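Local coordinates for ComZ (Thermus thermophilus, PDB 6QVI), which is a competence-associated pilin thought to sit at the pilus tip and act as a DNA receptor during natural transformation, at residues F357-E369 with D380-Q392. Sequence-based numbering, arbitrary orientation.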
ATOM      1  N   PHE A 357     -14.272   9.062  20.321  1.00 72.12           N
ATOM      2  CA  PHE A 357     -14.278   7.624  20.528  1.00 78.96           C
ATOM      3  C   PHE A 357     -15.026   7.319  21.811  1.00 90.03           C
ATOM      4  O   PHE A 357     -15.139   8.157  22.704  1.00 93.48           O
ATOM      5  CB  PHE A 357     -12.860   7.013  20.582  1.00 75.80           C
ATOM      6  CG  PHE A 357     -12.112   7.294  21.860  1.00 73.56           C
ATOM      7  CD1 PHE A 357     -12.263   6.478  22.972  1.00 80.96           C
ATOM      8  CD2 PHE A 357     -11.214   8.345  21.933  1.00 73.63           C
ATOM      9  CE1 PHE A 357     -11.570   6.741  24.157  1.00 86.30           C
ATOM     10  CE2 PHE A 357     -10.510   8.611  23.120  1.00 79.26           C
ATOM     11  CZ  PHE A 357     -10.686   7.805  24.225  1.00 82.75           C
ATOM     12  N   ARG A 358     -15.508   6.087  21.907  1.00 93.42           N
ATOM     13  CA  ARG A 358     -16.278   5.651  23.059  1.00 93.79           C
ATOM     14  C   ARG A 358     -15.889   4.214  23.361  1.00 90.72           C
ATOM     15  O   ARG A 358     -15.756   3.408  22.435  1.00 95.78           O
ATOM     16  CB  ARG A 358     -17.774   5.762  22.789  1.00 98.43           C
ATOM     17  CG  ARG A 358     -18.618   5.349  23.948  1.00104.55           C
ATOM     18  CD  ARG A 358     -19.863   6.189  23.982  1.00111.88           C
ATOM     19  NE  ARG A 358     -20.527   6.172  22.690  1.00114.65           N
ATOM     20  CZ  ARG A 358     -21.514   5.344  22.387  1.00121.55           C
ATOM     21  NH1 ARG A 358     -21.945   4.476  23.297  1.00129.07           N
ATOM     22  NH2 ARG A 358     -22.071   5.383  21.183  1.00120.38           N
ATOM     23  N   TYR A 359     -15.634   3.909  24.631  1.00 84.23           N
ATOM     24  CA  TYR A 359     -15.149   2.585  25.010  1.00 90.01           C
ATOM     25  C   TYR A 359     -16.056   1.980  26.091  1.00100.35           C
ATOM     26  O   TYR A 359     -15.964   2.347  27.267  1.00101.98           O
ATOM     27  CB  TYR A 359     -13.711   2.657  25.509  1.00 90.06           C
ATOM     28  CG  TYR A 359     -13.183   1.360  26.114  1.00 95.15           C
ATOM     29  CD1 TYR A 359     -13.504   0.113  25.570  1.00 99.10           C
ATOM     30  CD2 TYR A 359     -12.500   1.382  27.326  1.00 96.58           C
ATOM     31  CE1 TYR A 359     -13.028  -1.063  26.160  1.00103.57           C
ATOM     32  CE2 TYR A 359     -12.066   0.229  27.940  1.00 99.01           C
ATOM     33  CZ  TYR A 359     -12.299  -1.001  27.354  1.00 98.62           C
ATOM     34  OH  TYR A 359     -11.833  -2.154  27.977  1.00 87.04           O
ATOM     35  N   THR A 360     -16.959   1.091  25.687  1.00100.47           N
ATOM     36  CA  THR A 360     -17.830   0.420  26.645  1.00104.38           C
ATOM     37  C   THR A 360     -17.132  -0.816  27.216  1.00104.84           C
ATOM     38  O   THR A 360     -16.222  -1.386  26.600  1.00104.13           O
ATOM     39  CB  THR A 360     -19.166   0.038  26.002  1.00108.42           C
ATOM     40  OG1 THR A 360     -19.586   1.076  25.110  1.00109.14           O
ATOM     41  CG2 THR A 360     -20.204  -0.113  27.061  1.00113.89           C
ATOM     42  N   TYR A 361     -17.588  -1.245  28.398  1.00103.53           N
ATOM     43  CA  TYR A 361     -17.119  -2.469  29.040  1.00107.07           C
ATOM     44  C   TYR A 361     -18.330  -3.360  29.337  1.00115.59           C
ATOM     45  O   TYR A 361     -19.350  -2.899  29.854  1.00108.18           O
ATOM     46  CB  TYR A 361     -16.345  -2.138  30.328  1.00103.84           C
ATOM     47  CG  TYR A 361     -16.082  -3.321  31.253  1.00104.93           C
ATOM     48  CD1 TYR A 361     -15.970  -4.631  30.765  1.00104.36           C
ATOM     49  CD2 TYR A 361     -16.058  -3.141  32.626  1.00107.45           C
ATOM     50  CE1 TYR A 361     -15.774  -5.704  31.606  1.00108.56           C
ATOM     51  CE2 TYR A 361     -15.858  -4.221  33.484  1.00108.82           C
ATOM     52  CZ  TYR A 361     -15.725  -5.499  32.956  1.00105.04           C
ATOM     53  OH  TYR A 361     -15.527  -6.590  33.756  1.00109.76           O
ATOM     54  N   THR A 362     -18.185  -4.644  29.026  1.00127.75           N
ATOM     55  CA  THR A 362     -19.255  -5.632  28.962  1.00144.56           C
ATOM     56  C   THR A 362     -19.239  -6.657  30.089  1.00157.36           C
ATOM     57  O   THR A 362     -20.297  -7.025  30.614  1.00165.38           O
ATOM     58  CB  THR A 362     -19.127  -6.386  27.629  1.00149.22           C
ATOM     59  OG1 THR A 362     -17.904  -7.145  27.623  1.00148.21           O
ATOM     60  CG2 THR A 362     -19.042  -5.455  26.432  1.00145.26           C
ATOM     61  N   GLY A 363     -18.064  -7.132  30.473  1.00160.30           N
ATOM     62  CA  GLY A 363     -17.957  -8.352  31.247  1.00170.80           C
ATOM     63  C   GLY A 363     -17.360  -9.427  30.361  1.00176.54           C
ATOM     64  O   GLY A 363     -16.503 -10.206  30.791  1.00180.83           O
ATOM     65  N   GLY A 364     -17.770  -9.444  29.099  1.00176.20           N
ATOM     66  CA  GLY A 364     -17.240 -10.427  28.180  1.00178.16           C
ATOM     67  C   GLY A 364     -16.275  -9.787  27.215  1.00178.19           C
ATOM     68  O   GLY A 364     -15.060  -9.655  27.453  1.00174.02           O
ATOM     69  N   GLN A 365     -16.911  -9.294  26.154  1.00183.14           N
ATOM     70  CA  GLN A 365     -16.302  -8.896  24.892  1.00182.52           C
ATOM     71  C   GLN A 365     -16.492  -7.386  24.657  1.00176.35           C
ATOM     72  O   GLN A 365     -17.562  -6.958  24.226  1.00178.48           O
ATOM     73  CB  GLN A 365     -16.805  -9.820  23.758  1.00191.06           C
ATOM     74  CG  GLN A 365     -15.694  -9.943  22.767  1.00190.96           C
ATOM     75  CD  GLN A 365     -15.807  -8.713  21.976  1.00190.66           C
ATOM     76  OE1 GLN A 365     -16.926  -8.371  21.610  1.00194.49           O
ATOM     77  NE2 GLN A 365     -14.771  -7.910  21.909  1.00186.53           N
ATOM     78  N   GLU A 366     -15.528  -6.556  25.055  1.00157.78           N
ATOM     79  CA  GLU A 366     -15.653  -5.091  24.978  1.00137.40           C
ATOM     80  C   GLU A 366     -15.907  -4.384  23.659  1.00122.54           C
ATOM     81  O   GLU A 366     -15.949  -4.977  22.605  1.00126.05           O
ATOM     82  CB  GLU A 366     -14.484  -4.423  25.666  1.00130.91           C
ATOM     83  CG  GLU A 366     -13.897  -5.220  26.800  1.00130.42           C
ATOM     84  CD  GLU A 366     -14.942  -5.853  27.660  1.00137.21           C
ATOM     85  OE1 GLU A 366     -16.073  -5.386  27.626  1.00139.50           O
ATOM     86  OE2 GLU A 366     -14.625  -6.801  28.389  1.00142.68           O
ATOM     87  N   LEU A 367     -16.055  -3.075  23.726  1.00105.67           N
ATOM     88  CA  LEU A 367     -16.347  -2.325  22.530  1.00 95.56           C
ATOM     89  C   LEU A 367     -15.695  -0.972  22.547  1.00 91.62           C
ATOM     90  O   LEU A 367     -15.683  -0.295  23.550  1.00 95.46           O
ATOM     91  CB  LEU A 367     -17.841  -2.177  22.383  1.00 97.86           C
ATOM     92  CG  LEU A 367     -18.248  -1.508  21.091  1.00 98.77           C
ATOM     93  CD1 LEU A 367     -17.556  -2.246  19.982  1.00 94.53           C
ATOM     94  CD2 LEU A 367     -19.741  -1.531  20.872  1.00105.65           C
ATOM     95  N   LEU A 368     -15.155  -0.588  21.408  1.00 90.47           N
ATOM     96  CA  LEU A 368     -14.479   0.664  21.255  1.00 87.67           C
ATOM     97  C   LEU A 368     -14.885   1.194  19.921  1.00 84.79           C
ATOM     98  O   LEU A 368     -14.427   0.731  18.915  1.00 84.98           O
ATOM     99  CB  LEU A 368     -12.998   0.407  21.280  1.00 86.33           C
ATOM    100  CG  LEU A 368     -12.170   1.419  20.557  1.00 78.08           C
ATOM    101  CD1 LEU A 368     -12.728   2.753  20.950  1.00 74.76           C
ATOM    102  CD2 LEU A 368     -10.761   1.279  21.060  1.00 75.88           C
ATOM    103  N   GLU A 369     -15.772   2.163  19.913  1.00 81.43           N
ATOM    104  CA  GLU A 369     -16.248   2.718  18.679  1.00 88.20           C
ATOM    105  C   GLU A 369     -15.519   3.988  18.430  1.00 90.75           C
ATOM    106  O   GLU A 369     -15.239   4.709  19.353  1.00 95.66           O
ATOM    107  CB  GLU A 369     -17.728   3.015  18.787  1.00 88.97           C
ATOM    108  CG  GLU A 369     -18.467   2.126  19.763  1.00 94.08           C
ATOM    109  CD  GLU A 369     -19.879   2.592  20.033  1.00103.13           C
ATOM    110  OE1 GLU A 369     -20.273   2.623  21.201  1.00106.68           O
ATOM    111  OE2 GLU A 369     -20.599   2.921  19.083  1.00105.15           O
ATOM    112  N   ASP A 380       0.245   8.341  26.071  1.00 69.18           N
ATOM    113  CA  ASP A 380       0.360   6.962  25.648  1.00 64.64           C
ATOM    114  C   ASP A 380      -1.012   6.301  25.727  1.00 62.64           C
ATOM    115  O   ASP A 380      -1.931   6.788  26.388  1.00 68.08           O
ATOM    116  CB  ASP A 380       1.398   6.230  26.496  1.00 70.22           C
ATOM    117  CG  ASP A 380       2.834   6.652  26.138  1.00 82.48           C
ATOM    118  OD1 ASP A 380       3.813   6.314  26.854  1.00 86.79           O
ATOM    119  OD2 ASP A 380       2.973   7.338  25.097  1.00 91.05           O
ATOM    120  N   ALA A 381      -1.159   5.194  25.022  1.00 57.37           N
ATOM    121  CA  ALA A 381      -2.404   4.456  25.077  1.00 59.97           C
ATOM    122  C   ALA A 381      -2.089   2.998  25.317  1.00 65.07           C
ATOM    123  O   ALA A 381      -1.163   2.463  24.702  1.00 65.99           O
ATOM    124  CB  ALA A 381      -3.217   4.638  23.779  1.00 57.91           C
ATOM    125  N   VAL A 382      -2.848   2.359  26.204  1.00 72.19           N
ATOM    126  CA  VAL A 382      -2.773   0.913  26.363  1.00 78.53           C
ATOM    127  C   VAL A 382      -4.221   0.431  26.354  1.00 76.96           C
ATOM    128  O   VAL A 382      -5.094   1.067  26.968  1.00 66.25           O
ATOM    129  CB  VAL A 382      -2.051   0.484  27.677  1.00 73.03           C
ATOM    130  CG1 VAL A 382      -0.749   1.316  27.916  1.00 62.16           C
ATOM    131  CG2 VAL A 382      -2.987   0.351  28.854  1.00 81.59           C
ATOM    132  N   LEU A 383      -4.505  -0.587  25.535  1.00 78.34           N
ATOM    133  CA  LEU A 383      -5.769  -1.312  25.566  1.00 81.03           C
ATOM    134  C   LEU A 383      -5.447  -2.627  26.229  1.00 86.07           C
ATOM    135  O   LEU A 383      -4.694  -3.439  25.676  1.00 87.59           O
ATOM    136  CB  LEU A 383      -6.370  -1.545  24.180  1.00 84.98           C
ATOM    137  CG  LEU A 383      -6.814  -0.385  23.333  1.00 83.37           C
ATOM    138  CD1 LEU A 383      -5.616   0.187  22.705  1.00 81.78           C
ATOM    139  CD2 LEU A 383      -7.719  -0.964  22.276  1.00 89.22           C
ATOM    140  N   ASN A 384      -5.990  -2.820  27.420  1.00 93.99           N
ATOM    141  CA  ASN A 384      -5.530  -3.894  28.268  1.00 93.09           C
ATOM    142  C   ASN A 384      -6.434  -5.109  28.250  1.00 96.64           C
ATOM    143  O   ASN A 384      -6.131  -6.082  28.941  1.00101.55           O
ATOM    144  CB  ASN A 384      -5.379  -3.380  29.691  1.00 93.74           C
ATOM    145  CG  ASN A 384      -4.282  -4.074  30.437  1.00106.99           C
ATOM    146  OD1 ASN A 384      -3.610  -3.483  31.277  1.00111.55           O
ATOM    147  ND2 ASN A 384      -4.104  -5.359  30.149  1.00114.85           N
ATOM    148  N   ARG A 385      -7.481  -5.127  27.435  1.00 97.11           N
ATOM    149  CA  ARG A 385      -8.353  -6.291  27.406  1.00101.83           C
ATOM    150  C   ARG A 385      -8.865  -6.476  25.987  1.00 94.62           C
ATOM    151  O   ARG A 385      -8.900  -5.515  25.210  1.00 93.00           O
ATOM    152  CB  ARG A 385      -9.523  -6.149  28.397  1.00107.26           C
ATOM    153  CG  ARG A 385      -9.070  -5.869  29.829  1.00118.25           C
ATOM    154  CD  ARG A 385      -9.838  -6.662  30.874  1.00126.07           C
ATOM    155  NE  ARG A 385     -11.206  -6.912  30.463  1.00126.12           N
ATOM    156  CZ  ARG A 385     -11.923  -7.933  30.907  1.00132.28           C
ATOM    157  NH1 ARG A 385     -11.383  -8.789  31.766  1.00138.04           N
ATOM    158  NH2 ARG A 385     -13.166  -8.108  30.483  1.00137.16           N
ATOM    159  N   PRO A 386      -9.246  -7.701  25.608  1.00 96.49           N
ATOM    160  CA  PRO A 386      -9.827  -7.939  24.280  1.00 95.79           C
ATOM    161  C   PRO A 386     -10.977  -6.988  23.982  1.00 95.13           C
ATOM    162  O   PRO A 386     -11.808  -6.691  24.854  1.00 95.04           O
ATOM    163  CB  PRO A 386     -10.310  -9.387  24.365  1.00100.03           C
ATOM    164  CG  PRO A 386      -9.368 -10.028  25.306  1.00102.20           C
ATOM    165  CD  PRO A 386      -8.981  -8.968  26.320  1.00101.99           C
ATOM    166  N   VAL A 387     -10.988  -6.473  22.771  1.00 92.75           N
ATOM    167  CA  VAL A 387     -11.948  -5.472  22.424  1.00 95.97           C
ATOM    168  C   VAL A 387     -12.299  -5.512  20.964  1.00 98.55           C
ATOM    169  O   VAL A 387     -11.464  -5.695  20.133  1.00 94.76           O
ATOM    170  CB  VAL A 387     -11.326  -4.123  22.787  1.00 87.73           C
ATOM    171  CG1 VAL A 387      -9.884  -4.109  22.375  1.00 80.48           C
ATOM    172  CG2 VAL A 387     -12.062  -2.952  22.194  1.00 88.36           C
ATOM    173  N   ASP A 388     -13.572  -5.366  20.678  1.00110.31           N
ATOM    174  CA  ASP A 388     -14.099  -5.360  19.349  1.00115.37           C
ATOM    175  C   ASP A 388     -14.164  -3.928  18.936  1.00112.33           C
ATOM    176  O   ASP A 388     -14.452  -3.075  19.756  1.00110.86           O
ATOM    177  CB  ASP A 388     -15.517  -5.880  19.368  1.00123.94           C
ATOM    178  CG  ASP A 388     -15.630  -7.264  18.849  1.00132.62           C
ATOM    179  OD1 ASP A 388     -14.688  -8.048  19.042  1.00136.57           O
ATOM    180  OD2 ASP A 388     -16.675  -7.569  18.265  1.00137.88           O
ATOM    181  N   TYR A 389     -13.928  -3.633  17.675  1.00107.58           N
ATOM    182  CA  TYR A 389     -14.002  -2.249  17.303  1.00106.55           C
ATOM    183  C   TYR A 389     -15.001  -2.016  16.241  1.00107.97           C
ATOM    184  O   TYR A 389     -15.423  -2.928  15.594  1.00108.16           O
ATOM    185  CB  TYR A 389     -12.643  -1.689  16.937  1.00102.49           C
ATOM    186  CG  TYR A 389     -12.058  -2.141  15.636  1.00 99.55           C
ATOM    187  CD1 TYR A 389     -12.636  -1.812  14.445  1.00 95.98           C
ATOM    188  CD2 TYR A 389     -10.892  -2.863  15.613  1.00101.80           C
ATOM    189  CE1 TYR A 389     -12.077  -2.213  13.260  1.00 96.44           C
ATOM    190  CE2 TYR A 389     -10.329  -3.268  14.436  1.00 97.05           C
ATOM    191  CZ  TYR A 389     -10.927  -2.936  13.268  1.00 95.41           C
ATOM    192  OH  TYR A 389     -10.356  -3.338  12.105  1.00 93.22           O
ATOM    193  N   ARG A 390     -15.416  -0.772  16.129  1.00108.25           N
ATOM    194  CA  ARG A 390     -16.354  -0.341  15.132  1.00106.66           C
ATOM    195  C   ARG A 390     -15.854   1.023  14.777  1.00103.31           C
ATOM    196  O   ARG A 390     -15.602   1.815  15.656  1.00102.86           O
ATOM    197  CB  ARG A 390     -17.741  -0.205  15.721  1.00108.42           C
ATOM    198  CG  ARG A 390     -18.365  -1.493  16.204  1.00111.29           C
ATOM    199  CD  ARG A 390     -19.554  -1.208  17.105  1.00117.44           C
ATOM    200  NE  ARG A 390     -20.822  -1.217  16.394  1.00119.57           N
ATOM    201  CZ  ARG A 390     -21.889  -1.870  16.819  1.00120.81           C
ATOM    202  NH1 ARG A 390     -21.828  -2.550  17.945  1.00121.57           N
ATOM    203  NH2 ARG A 390     -23.012  -1.843  16.124  1.00123.26           N
ATOM    204  N   ALA A 391     -15.711   1.323  13.499  1.00 99.45           N
ATOM    205  CA  ALA A 391     -15.198   2.618  13.129  1.00 97.78           C
ATOM    206  C   ALA A 391     -15.811   3.165  11.886  1.00106.33           C
ATOM    207  O   ALA A 391     -16.043   2.442  10.952  1.00109.77           O
ATOM    208  CB  ALA A 391     -13.713   2.518  12.930  1.00 93.07           C
ATOM    209  N   GLN A 392     -16.046   4.463  11.861  1.00107.73           N
ATOM    210  CA  GLN A 392     -16.599   5.063  10.682  1.00102.62           C
ATOM    211  C   GLN A 392     -16.261   6.506  10.613  1.00 95.02           C
ATOM    212  O   GLN A 392     -15.883   7.095  11.583  1.00 98.08           O
ATOM    213  CB  GLN A 392     -18.100   4.897  10.647  1.00107.16           C
ATOM    214  CG  GLN A 392     -18.819   5.210  11.933  1.00110.87           C
ATOM    215  CD  GLN A 392     -20.294   5.413  11.700  1.00116.01           C
ATOM    216  OE1 GLN A 392     -20.696   6.065  10.745  1.00123.31           O
ATOM    217  NE2 GLN A 392     -21.107   4.855  12.570  1.00113.48           N
TER
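E366 meets R385 where strands 366-369 and 387-392 come alongside in parallel, in what are probably successive turns of the beta-solenoid domain. From E366, CB and CG pass over the carbonyl O of P386, CG lying 3.2 Å from P386 O. A turn about CB-CG (chi2 -42°) folds the carboxylate back, and its two oxygens face different partners. OE2 forms a salt bridge with NH2 of R385 (2.9 Å), the oxygen lying in the guanidinium plane. OE1 turns back to the hairpin and takes the N-H and hydroxyl of T362 from opposite faces of its plane. With an alanine here, R385 would probably lose its carboxylate partner, and the 361-365 turn would be freer to move. The strands pair in parallel register: D388 N gives its hydrogen to E366 O, L368 N to D388 O (3.1 Å), and R390 N more weakly to L368 O. On one face V387 CG2 packs against L368 CB at 3.6 Å, while the L368 and L383 side chains cross at about a right angle, CD2 to CD2 at 4.0 Å. On the other, D388 OD1 forms a salt bridge with R197, and both methyls of L367 meet the slanting R390 chain, CD1 3.7 Å from R390 CD and CD2 3.7 Å from R390 NH1.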